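Local structure of MaoC domain protein dehydratase (Chloroflexus aurantiacus, 4E3E) at residues 7-15 with 148-158; 72-83 with 140-149. The protein catalyses the reversible dehydration of beta-methylmalyl-CoA to mesaconyl-CoA, a step of the glyoxylate assimilation cycle that regenerates acetyl-CoA and yields pyruvate. All coordinates share one frame; numbering follows the deposited sequence.

Contact 1 (7-15 with 148-158); sequences PGNFFEDFR and VRKRDPNAPAP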
loop_
_atom_site.group_PDB
_atom_site.type_symbol
_atom_site.label_atom_id
_atom_site.label_comp_id
_atom_site.label_asym_id
_atom_site.label_seq_id
_atom_site.Cartn_x
_atom_site.Cartn_y
_atom_site.Cartn_z
ATOM N N PRO A 7 -7.094 -28.049 -6.641
ATOM C CA PRO A 7 -7.792 -28.238 -5.363
ATOM C C PRO A 7 -6.837 -28.229 -4.168
ATOM O O PRO A 7 -7.283 -28.295 -3.026
ATOM C CB PRO A 7 -8.446 -29.618 -5.524
ATOM C CG PRO A 7 -7.557 -30.348 -6.469
ATOM C CD PRO A 7 -6.991 -29.311 -7.407
ATOM N N GLY A 8 -5.535 -28.138 -4.442
ATOM C CA GLY A 8 -4.515 -28.264 -3.406
ATOM C C GLY A 8 -4.359 -29.731 -3.041
ATOM O O GLY A 8 -4.979 -30.610 -3.649
ATOM N N ASN A 9 -3.522 -30.016 -2.060
ATOM C CA ASN A 9 -3.411 -31.382 -1.585
ATOM C C ASN A 9 -4.226 -31.557 -0.327
ATOM O O ASN A 9 -4.283 -30.649 0.499
ATOM C CB ASN A 9 -1.957 -31.716 -1.288
ATOM C CG ASN A 9 -1.128 -31.842 -2.543
ATOM O OD1 ASN A 9 -1.336 -32.753 -3.342
ATOM N ND2 ASN A 9 -0.185 -30.924 -2.725
ATOM N N PHE A 10 -4.862 -32.717 -0.189
ATOM C CA PHE A 10 -5.452 -33.123 1.084
ATOM C C PHE A 10 -4.490 -34.111 1.732
ATOM O O PHE A 10 -3.522 -34.524 1.088
ATOM C CB PHE A 10 -6.841 -33.741 0.870
ATOM C CG PHE A 10 -7.899 -32.728 0.545
ATOM C CD1 PHE A 10 -8.049 -32.245 -0.758
ATOM C CD2 PHE A 10 -8.743 -32.247 1.540
ATOM C CE1 PHE A 10 -9.022 -31.302 -1.058
ATOM C CE2 PHE A 10 -9.718 -31.306 1.244
ATOM C CZ PHE A 10 -9.858 -30.830 -0.053
ATOM N N PHE A 11 -4.733 -34.489 2.991
ATOM C CA PHE A 11 -3.742 -35.287 3.726
ATOM C C PHE A 11 -3.306 -36.559 2.997
ATOM O O PHE A 11 -2.102 -36.824 2.884
ATOM C CB PHE A 11 -4.189 -35.612 5.160
ATOM C CG PHE A 11 -3.202 -36.468 5.919
ATOM C CD1 PHE A 11 -1.974 -35.943 6.333
ATOM C CD2 PHE A 11 -3.485 -37.804 6.198
ATOM C CE1 PHE A 11 -1.058 -36.726 7.022
ATOM C CE2 PHE A 11 -2.574 -38.591 6.886
ATOM C CZ PHE A 11 -1.359 -38.051 7.299
ATOM N N GLU A 12 -4.280 -37.322 2.491
ATOM C CA GLU A 12 -4.007 -38.604 1.827
ATOM C C GLU A 12 -3.254 -38.444 0.500
ATOM O O GLU A 12 -2.730 -39.416 -0.053
ATOM C CB GLU A 12 -5.300 -39.423 1.638
ATOM C CG GLU A 12 -6.347 -38.807 0.712
ATOM C CD GLU A 12 -7.392 -37.973 1.445
ATOM O OE1 GLU A 12 -7.017 -37.033 2.184
ATOM O OE2 GLU A 12 -8.599 -38.253 1.263
ATOM N N ASP A 13 -3.198 -37.210 0.007
ATOM C CA ASP A 13 -2.526 -36.909 -1.251
ATOM C C ASP A 13 -1.010 -36.836 -1.120
ATOM O O ASP A 13 -0.300 -36.950 -2.118
ATOM C CB ASP A 13 -3.065 -35.610 -1.856
ATOM C CG ASP A 13 -4.548 -35.686 -2.170
ATOM O OD1 ASP A 13 -5.041 -36.782 -2.526
ATOM O OD2 ASP A 13 -5.226 -34.647 -2.061
ATOM N N PHE A 14 -0.520 -36.647 0.104
ATOM C CA PHE A 14 0.910 -36.488 0.341
ATOM C C PHE A 14 1.659 -37.815 0.349
ATOM O O PHE A 14 1.146 -38.828 0.822
ATOM C CB PHE A 14 1.163 -35.728 1.645
ATOM C CG PHE A 14 0.767 -34.276 1.591
ATOM C CD1 PHE A 14 1.510 -33.358 0.835
ATOM C CD2 PHE A 14 -0.343 -33.817 2.303
ATOM C CE1 PHE A 14 1.142 -32.014 0.786
ATOM C CE2 PHE A 14 -0.713 -32.480 2.259
ATOM C CZ PHE A 14 0.031 -31.574 1.504
ATOM N N ARG A 15 2.873 -37.799 -0.192
ATOM C CA ARG A 15 3.741 -38.967 -0.170
ATOM C C ARG A 15 5.066 -38.630 0.496
ATOM O O ARG A 15 5.709 -37.635 0.142
ATOM C CB ARG A 15 3.987 -39.498 -1.584
ATOM C CG ARG A 15 2.767 -40.119 -2.246
ATOM C CD ARG A 15 2.260 -41.331 -1.476
ATOM N NE ARG A 15 1.061 -41.904 -2.081
ATOM C CZ ARG A 15 -0.180 -41.464 -1.875
ATOM N NH1 ARG A 15 -0.410 -40.434 -1.071
ATOM N NH2 ARG A 15 -1.199 -42.064 -2.481
ATOM N N VAL A 148 -3.745 -31.144 8.300
ATOM C CA VAL A 148 -4.467 -31.048 7.025
ATOM C C VAL A 148 -5.685 -31.968 6.988
ATOM O O VAL A 148 -5.628 -33.115 7.456
ATOM C CB VAL A 148 -3.546 -31.365 5.823
ATOM C CG1 VAL A 148 -4.262 -31.125 4.494
ATOM C CG2 VAL A 148 -2.281 -30.529 5.897
ATOM N N ARG A 149 -6.776 -31.458 6.423
ATOM C CA ARG A 149 -7.982 -32.244 6.212
ATOM C C ARG A 149 -7.737 -33.430 5.291
ATOM O O ARG A 149 -6.988 -33.340 4.311
ATOM C CB ARG A 149 -9.074 -31.392 5.570
ATOM C CG ARG A 149 -9.675 -30.325 6.453
ATOM C CD ARG A 149 -10.801 -29.628 5.710
ATOM N NE ARG A 149 -11.223 -28.420 6.408
ATOM C CZ ARG A 149 -10.749 -27.200 6.167
ATOM N NH1 ARG A 149 -9.835 -26.990 5.224
ATOM N NH2 ARG A 149 -11.198 -26.178 6.871
ATOM N N LYS A 150 -8.386 -34.541 5.616
ATOM C CA LYS A 150 -8.530 -35.625 4.670
ATOM C C LYS A 150 -9.755 -35.308 3.830
ATOM O O LYS A 150 -10.769 -34.846 4.357
ATOM C CB LYS A 150 -8.715 -36.955 5.392
ATOM C CG LYS A 150 -7.429 -37.543 5.940
ATOM C CD LYS A 150 -7.667 -38.852 6.681
ATOM C CE LYS A 150 -7.988 -40.003 5.734
ATOM N NZ LYS A 150 -8.094 -41.301 6.459
ATOM N N ARG A 151 -9.659 -35.529 2.524
ATOM C CA ARG A 151 -10.821 -35.393 1.652
ATOM C C ARG A 151 -11.787 -36.543 1.927
ATOM O O ARG A 151 -12.983 -36.324 2.127
ATOM C CB ARG A 151 -10.392 -35.364 0.188
ATOM C CG ARG A 151 -11.533 -35.250 -0.816
ATOM C CD ARG A 151 -11.013 -35.374 -2.238
ATOM N NE ARG A 151 -10.073 -36.488 -2.340
ATOM C CZ ARG A 151 -8.748 -36.366 -2.390
ATOM N NH1 ARG A 151 -8.173 -35.166 -2.376
ATOM N NH2 ARG A 151 -7.995 -37.456 -2.460
ATOM N N ASP A 152 -11.252 -37.760 1.963
ATOM C CA ASP A 152 -12.042 -38.947 2.248
ATOM C C ASP A 152 -11.642 -39.550 3.600
ATOM O O ASP A 152 -10.569 -40.142 3.710
ATOM C CB ASP A 152 -11.860 -39.974 1.122
ATOM C CG ASP A 152 -12.532 -41.319 1.418
ATOM O OD1 ASP A 152 -13.553 -41.356 2.146
ATOM O OD2 ASP A 152 -12.023 -42.345 0.903
ATOM N N PRO A 153 -12.511 -39.417 4.627
ATOM C CA PRO A 153 -12.218 -39.995 5.947
ATOM C C PRO A 153 -11.784 -41.468 5.885
ATOM O O PRO A 153 -10.987 -41.904 6.719
ATOM C CB PRO A 153 -13.551 -39.862 6.691
ATOM C CG PRO A 153 -14.206 -38.678 6.063
ATOM C CD PRO A 153 -13.819 -38.730 4.609
ATOM N N ASN A 154 -12.282 -42.209 4.895
ATOM C CA ASN A 154 -11.986 -43.642 4.767
ATOM C C ASN A 154 -10.663 -44.006 4.093
ATOM O O ASN A 154 -10.236 -45.156 4.170
ATOM C CB ASN A 154 -13.132 -44.378 4.065
ATOM C CG ASN A 154 -14.404 -44.389 4.883
ATOM O OD1 ASN A 154 -15.435 -43.891 4.434
ATOM N ND2 ASN A 154 -14.335 -44.930 6.098
ATOM N N ALA A 155 -10.018 -43.046 3.435
ATOM C CA ALA A 155 -8.739 -43.310 2.770
ATOM C C ALA A 155 -7.750 -43.939 3.756
ATOM O O ALA A 155 -7.711 -43.542 4.925
ATOM C CB ALA A 155 -8.170 -42.031 2.178
ATOM N N PRO A 156 -6.962 -44.936 3.300
ATOM C CA PRO A 156 -5.993 -45.579 4.194
ATOM C C PRO A 156 -4.963 -44.591 4.758
ATOM O O PRO A 156 -4.556 -43.649 4.070
ATOM C CB PRO A 156 -5.309 -46.621 3.292
ATOM C CG PRO A 156 -5.583 -46.172 1.894
ATOM C CD PRO A 156 -6.939 -45.532 1.951
ATOM N N ALA A 157 -4.575 -44.803 6.013
ATOM C CA ALA A 157 -3.545 -44.000 6.662
ATOM C C ALA A 157 -2.185 -44.314 6.038
ATOM O O ALA A 157 -1.924 -45.467 5.683
ATOM C CB ALA A 157 -3.524 -44.297 8.153
ATOM N N PRO A 158 -1.315 -43.293 5.881
ATOM C CA PRO A 158 0.064 -43.594 5.506
ATOM C C PRO A 158 0.793 -44.169 6.715
ATOM O O PRO A 158 0.313 -44.034 7.848
ATOM C CB PRO A 158 0.643 -42.220 5.157
ATOM C CG PRO A 158 -0.137 -41.270 6.002
ATOM C CD PRO A 158 -1.526 -41.851 6.106
#
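Glu-12, Asp-13 and Arg-151 form a salt-bridge network that ties the 3-10 turn 11-13, ahead of the first strand of the hot-dog fold, to the chain leaving strand 138-149. The guanidinium of Arg-151 grips Asp-13 end-on: NH2 donates to OD1 and NH1 to OD2, each at 3.0 Å and each on a syn lone pair, with the two flat groups 18° apart. OD2 has a second donor, the backbone N of Phe-10 at 2.7 Å, on its anti side and tilted out of the carboxylate plane, so Asp-13 both closes its own turn and holds the arginine. With an alanine here both acceptors go, which would probably leave the Arg-151 guanidinium without its in-plane mate and cost the Phe-10 N-H this acceptor. The Arg-151 chain reaches the carboxylate by starting anti to the backbone N and bending at chi3; on the way its CB sits over one face of the Phe-10 ring, a CH-pi contact 3.9 Å from the centroid. Glu-12, folded back by a chi2 of -94°, turns its carboxylate to the backbone beyond the strand. Its OE1 takes Arg-151 N at 3.1 Å and OE2 takes Asp-152 N at 2.8 Å, both through syn lone pairs, while OE2 also lies over a face of the guanidinium in a long salt bridge, with no N-H aimed at it. On the inner side Phe-11 sets CB against Val-148, and its ring meets Lys-150 CG near CD2 and Pro-158 CD near CE2, both obliquely; Leu-114 of strand 104-116 adds to this apolar patch. The end of Lys-150 turns elsewhere, to Gln-116 and to the carbonyls of Pro-153 and Ala-155. Between the backbones, Phe-11 N donates to Arg-149 O at 2.9 Å, nearly straight at 166°.

Contact 2 (72-83 with 140-149); sequences VFGKTVPDISLN and LEYIRWVMVR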
loop_
_atom_site.group_PDB
_atom_site.type_symbol
_atom_site.label_atom_id
_atom_site.label_comp_id
_atom_site.label_asym_id
_atom_site.label_seq_id
_atom_site.Cartn_x
_atom_site.Cartn_y
_atom_site.Cartn_z
ATOM N N VAL A 72 8.431 -16.679 1.027
ATOM C CA VAL A 72 8.774 -18.107 0.902
ATOM C C VAL A 72 7.599 -18.973 1.401
ATOM O O VAL A 72 7.129 -19.889 0.697
ATOM C CB VAL A 72 10.105 -18.435 1.626
ATOM C CG1 VAL A 72 10.306 -19.947 1.760
ATOM C CG2 VAL A 72 11.290 -17.834 0.854
ATOM N N PHE A 73 7.105 -18.653 2.592
ATOM C CA PHE A 73 5.930 -19.337 3.161
ATOM C C PHE A 73 4.714 -19.251 2.245
ATOM O O PHE A 73 4.072 -20.272 1.957
ATOM C CB PHE A 73 5.623 -18.776 4.554
ATOM C CG PHE A 73 4.472 -19.450 5.274
ATOM C CD1 PHE A 73 3.148 -19.180 4.940
ATOM C CD2 PHE A 73 4.721 -20.313 6.352
ATOM C CE1 PHE A 73 2.088 -19.774 5.650
ATOM C CE2 PHE A 73 3.676 -20.897 7.059
ATOM C CZ PHE A 73 2.351 -20.633 6.708
ATOM N N GLY A 74 4.391 -18.043 1.788
ATOM C CA GLY A 74 3.236 -17.838 0.908
ATOM C C GLY A 74 3.223 -18.717 -0.338
ATOM O O GLY A 74 2.182 -19.248 -0.702
ATOM N N LYS A 75 4.375 -18.864 -0.995
ATOM C CA LYS A 75 4.493 -19.736 -2.169
ATOM C C LYS A 75 4.078 -21.183 -1.902
ATOM O O LYS A 75 3.613 -21.872 -2.820
ATOM C CB LYS A 75 5.932 -19.779 -2.697
ATOM C CG LYS A 75 6.582 -18.440 -2.908
ATOM C CD LYS A 75 5.889 -17.704 -4.007
ATOM C CE LYS A 75 5.431 -16.331 -3.555
ATOM N NZ LYS A 75 4.608 -15.952 -4.724
ATOM N N THR A 76 4.271 -21.639 -0.666
ATOM C CA THR A 76 4.022 -23.043 -0.316
ATOM C C THR A 76 2.550 -23.267 -0.012
ATOM O O THR A 76 2.063 -24.407 -0.059
ATOM C CB THR A 76 4.839 -23.517 0.919
ATOM O OG1 THR A 76 4.252 -23.020 2.143
ATOM C CG2 THR A 76 6.283 -23.103 0.812
ATOM N N VAL A 77 1.843 -22.181 0.293
ATOM C CA VAL A 77 0.437 -22.297 0.745
ATOM C C VAL A 77 -0.508 -23.060 -0.224
ATOM O O VAL A 77 -1.245 -23.965 0.222
ATOM C CB VAL A 77 -0.137 -20.934 1.182
ATOM C CG1 VAL A 77 -1.647 -21.019 1.443
ATOM C CG2 VAL A 77 0.592 -20.446 2.434
ATOM N N PRO A 78 -0.490 -22.723 -1.537
ATOM C CA PRO A 78 -1.388 -23.442 -2.465
ATOM C C PRO A 78 -1.248 -24.975 -2.396
ATOM O O PRO A 78 -2.258 -25.678 -2.441
ATOM C CB PRO A 78 -0.950 -22.921 -3.848
ATOM C CG PRO A 78 -0.375 -21.569 -3.568
ATOM C CD PRO A 78 0.369 -21.760 -2.267
ATOM N N ASP A 79 -0.019 -25.470 -2.243
ATOM C CA ASP A 79 0.265 -26.912 -2.288
ATOM C C ASP A 79 0.319 -27.613 -0.934
ATOM O O ASP A 79 0.132 -28.829 -0.858
ATOM C CB ASP A 79 1.583 -27.155 -3.018
ATOM C CG ASP A 79 1.596 -26.538 -4.398
ATOM O OD1 ASP A 79 0.658 -26.802 -5.170
ATOM O OD2 ASP A 79 2.527 -25.781 -4.713
ATOM N N ILE A 80 0.590 -26.862 0.130
ATOM C CA ILE A 80 0.797 -27.465 1.447
ATOM C C ILE A 80 -0.367 -27.215 2.398
ATOM O O ILE A 80 -0.843 -28.150 3.037
ATOM C CB ILE A 80 2.126 -26.985 2.088
ATOM C CG1 ILE A 80 3.310 -27.262 1.155
ATOM C CG2 ILE A 80 2.338 -27.594 3.481
ATOM C CD1 ILE A 80 3.471 -28.706 0.725
ATOM N N SER A 81 -0.828 -25.970 2.495
ATOM C CA SER A 81 -1.749 -25.608 3.576
ATOM C C SER A 81 -3.091 -25.062 3.112
ATOM O O SER A 81 -3.892 -24.625 3.941
ATOM C CB SER A 81 -1.084 -24.662 4.594
ATOM O OG SER A 81 -0.496 -23.534 3.956
ATOM N N LEU A 82 -3.347 -25.099 1.807
ATOM C CA LEU A 82 -4.658 -24.701 1.297
ATOM C C LEU A 82 -5.797 -25.412 2.059
ATOM O O LEU A 82 -6.792 -24.787 2.414
ATOM C CB LEU A 82 -4.771 -24.934 -0.215
ATOM C CG LEU A 82 -6.009 -24.313 -0.883
ATOM C CD1 LEU A 82 -6.043 -22.796 -0.712
ATOM C CD2 LEU A 82 -6.089 -24.685 -2.359
ATOM N N ASN A 83 -5.617 -26.705 2.337
ATOM C CA ASN A 83 -6.618 -27.501 3.045
ATOM C C ASN A 83 -6.261 -27.822 4.506
ATOM O O ASN A 83 -6.732 -28.813 5.066
ATOM C CB ASN A 83 -6.896 -28.780 2.257
ATOM C CG ASN A 83 -7.302 -28.489 0.834
ATOM O OD1 ASN A 83 -8.332 -27.858 0.607
ATOM N ND2 ASN A 83 -6.469 -28.895 -0.136
ATOM N N LEU A 140 16.684 -19.022 2.637
ATOM C CA LEU A 140 15.933 -19.491 3.789
ATOM C C LEU A 140 15.558 -20.953 3.610
ATOM O O LEU A 140 15.132 -21.373 2.526
ATOM C CB LEU A 140 14.659 -18.668 3.949
ATOM C CG LEU A 140 13.634 -19.112 5.004
ATOM C CD1 LEU A 140 14.228 -19.023 6.407
ATOM C CD2 LEU A 140 12.358 -18.285 4.894
ATOM N N GLU A 141 15.733 -21.722 4.677
ATOM C CA GLU A 141 15.140 -23.055 4.778
ATOM C C GLU A 141 14.519 -23.223 6.167
ATOM O O GLU A 141 14.999 -22.648 7.139
ATOM C CB GLU A 141 16.173 -24.155 4.495
ATOM C CG GLU A 141 17.325 -24.206 5.493
ATOM C CD GLU A 141 18.279 -25.352 5.228
ATOM O OE1 GLU A 141 17.824 -26.446 4.848
ATOM O OE2 GLU A 141 19.489 -25.163 5.397
ATOM N N TYR A 142 13.455 -24.002 6.259
ATOM C CA TYR A 142 12.819 -24.271 7.550
ATOM C C TYR A 142 11.960 -25.526 7.436
ATOM O O TYR A 142 11.688 -26.019 6.328
ATOM C CB TYR A 142 11.970 -23.077 8.029
ATOM C CG TYR A 142 10.830 -22.738 7.093
ATOM C CD1 TYR A 142 9.636 -23.457 7.131
ATOM C CD2 TYR A 142 10.953 -21.708 6.155
ATOM C CE1 TYR A 142 8.591 -23.168 6.255
ATOM C CE2 TYR A 142 9.918 -21.409 5.278
ATOM C CZ TYR A 142 8.738 -22.147 5.332
ATOM O OH TYR A 142 7.700 -21.873 4.469
ATOM N N ILE A 143 11.544 -26.034 8.588
ATOM C CA ILE A 143 10.598 -27.124 8.656
ATOM C C ILE A 143 9.336 -26.556 9.273
ATOM O O ILE A 143 9.396 -25.760 10.208
ATOM C CB ILE A 143 11.141 -28.279 9.526
ATOM C CG1 ILE A 143 12.323 -28.963 8.824
ATOM C CG2 ILE A 143 10.045 -29.282 9.871
ATOM C CD1 ILE A 143 13.200 -29.740 9.776
ATOM N N ARG A 144 8.185 -26.931 8.735
ATOM C CA ARG A 144 6.943 -26.617 9.406
ATOM C C ARG A 144 6.054 -27.837 9.319
ATOM O O ARG A 144 6.256 -28.704 8.452
ATOM C CB ARG A 144 6.274 -25.346 8.831
ATOM C CG ARG A 144 5.467 -25.500 7.541
ATOM C CD ARG A 144 4.756 -24.192 7.234
ATOM N NE ARG A 144 4.162 -24.100 5.897
ATOM C CZ ARG A 144 2.854 -23.982 5.659
ATOM N NH1 ARG A 144 1.966 -23.964 6.666
ATOM N NH2 ARG A 144 2.426 -23.871 4.403
ATOM N N TRP A 145 5.094 -27.923 10.229
ATOM C CA TRP A 145 4.117 -28.993 10.164
ATOM C C TRP A 145 2.743 -28.449 10.346
ATOM O O TRP A 145 2.543 -27.483 11.083
ATOM C CB TRP A 145 4.454 -30.175 11.088
ATOM C CG TRP A 145 4.648 -29.862 12.555
ATOM C CD1 TRP A 145 3.782 -30.161 13.599
ATOM C CD2 TRP A 145 5.812 -29.223 13.197
ATOM N NE1 TRP A 145 4.299 -29.752 14.806
ATOM C CE2 TRP A 145 5.512 -29.183 14.640
ATOM C CE3 TRP A 145 7.023 -28.697 12.742
ATOM C CZ2 TRP A 145 6.390 -28.625 15.561
ATOM C CZ3 TRP A 145 7.905 -28.138 13.681
ATOM C CH2 TRP A 145 7.593 -28.103 15.056
ATOM N N VAL A 146 1.802 -29.039 9.616
ATOM C CA VAL A 146 0.437 -28.531 9.484
ATOM C C VAL A 146 -0.561 -29.668 9.658
ATOM O O VAL A 146 -0.296 -30.807 9.268
ATOM C CB VAL A 146 0.186 -27.856 8.106
ATOM C CG1 VAL A 146 0.901 -26.525 8.017
ATOM C CG2 VAL A 146 0.676 -28.723 6.963
HETATM N N MSE A 147 -1.710 -29.351 10.235
HETATM C CA MSE A 147 -2.787 -30.318 10.349
HETATM C C MSE A 147 -3.646 -30.113 9.138
HETATM O O MSE A 147 -4.203 -29.029 8.947
HETATM C CB MSE A 147 -3.570 -30.025 11.611
HETATM C CG MSE A 147 -4.618 -31.123 11.730
HETATM SE SE MSE A 147 -5.581 -30.797 13.397
HETATM C CE MSE A 147 -4.344 -31.704 14.644
ATOM N N VAL A 148 -3.745 -31.144 8.300
ATOM C CA VAL A 148 -4.467 -31.048 7.025
ATOM C C VAL A 148 -5.685 -31.968 6.988
ATOM O O VAL A 148 -5.628 -33.115 7.456
ATOM C CB VAL A 148 -3.546 -31.365 5.823
ATOM C CG1 VAL A 148 -4.262 -31.125 4.494
ATOM C CG2 VAL A 148 -2.281 -30.529 5.897
ATOM N N ARG A 149 -6.776 -31.458 6.423
ATOM C CA ARG A 149 -7.982 -32.244 6.212
ATOM C C ARG A 149 -7.737 -33.430 5.291
ATOM O O ARG A 149 -6.988 -33.340 4.311
ATOM C CB ARG A 149 -9.074 -31.392 5.570
ATOM C CG ARG A 149 -9.675 -30.325 6.453
ATOM C CD ARG A 149 -10.801 -29.628 5.710
ATOM N NE ARG A 149 -11.223 -28.420 6.408
ATOM C CZ ARG A 149 -10.749 -27.200 6.167
ATOM N NH1 ARG A 149 -9.835 -26.990 5.224
ATOM N NH2 ARG A 149 -11.198 -26.178 6.871
HETATM O O HOH W 1 6.231 -24.124 3.967
#
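Arg-144 reaches from strand 138-149 to helix 65-80 and the residues just after it, and is clamped on both faces of its guanidinium: the Phe-73 ring lies over one, with CZ 3.4 Å from NH1, and CG2 of Ile-80 covers the other. The planes of ring and guanidinium are 36° apart. NH2 donates to Ser-81 OG at 3.0 Å, straight and in plane, and to Thr-76 OG1, tilted from the plane; NH1 goes to Asn-87, a substrate-site residue by similarity. A water accepts from Arg-144 NE at 2.8 Å, donates to Thr-76 OG1 and bonds Tyr-142 OH. Thr-76 OG1 in turn donates to Phe-73 O, a placement set by its chi1 of 77°. This is the central helix of the hot-dog fold lying against its antiparallel sheet, the axes of helix and strand 10.9 Å apart at closest approach. Toward the start of the strand, Val-72 CG1 meets Tyr-142 CE2 at 3.8 Å and Leu-140 CD2 more loosely. The other end is thinner and reaches the surface: Asn-83 O accepts from Arg-149 N at 3.0 Å and touches Val-148 CG1, while the extended side chain of exposed Arg-149 runs past that carbonyl alongside Ile-85.

Overall arrangement
The two contacts lie on the same side of the chain's centre, their own centres 15 Å apart, and share strand 138-149. Contact 2, buried, packs helix 65-80 on the strand; contact 1, nearer the surface, fastens the N-terminal loop to the strand's end and the chain beyond. Along the sequence contact 2 is nested inside the loop closed by contact 1, and Val-148 and Arg-149 serve both. They also touch directly: Asn-9 probably bonds Asp-79 O through ND2 and the ND2 of Asn-83 through its backbone O, and Phe-10 packs on Asn-83. The N-terminal loop thus joins the 79-83 region and the end of strand 138-149 within the hot-dog fold.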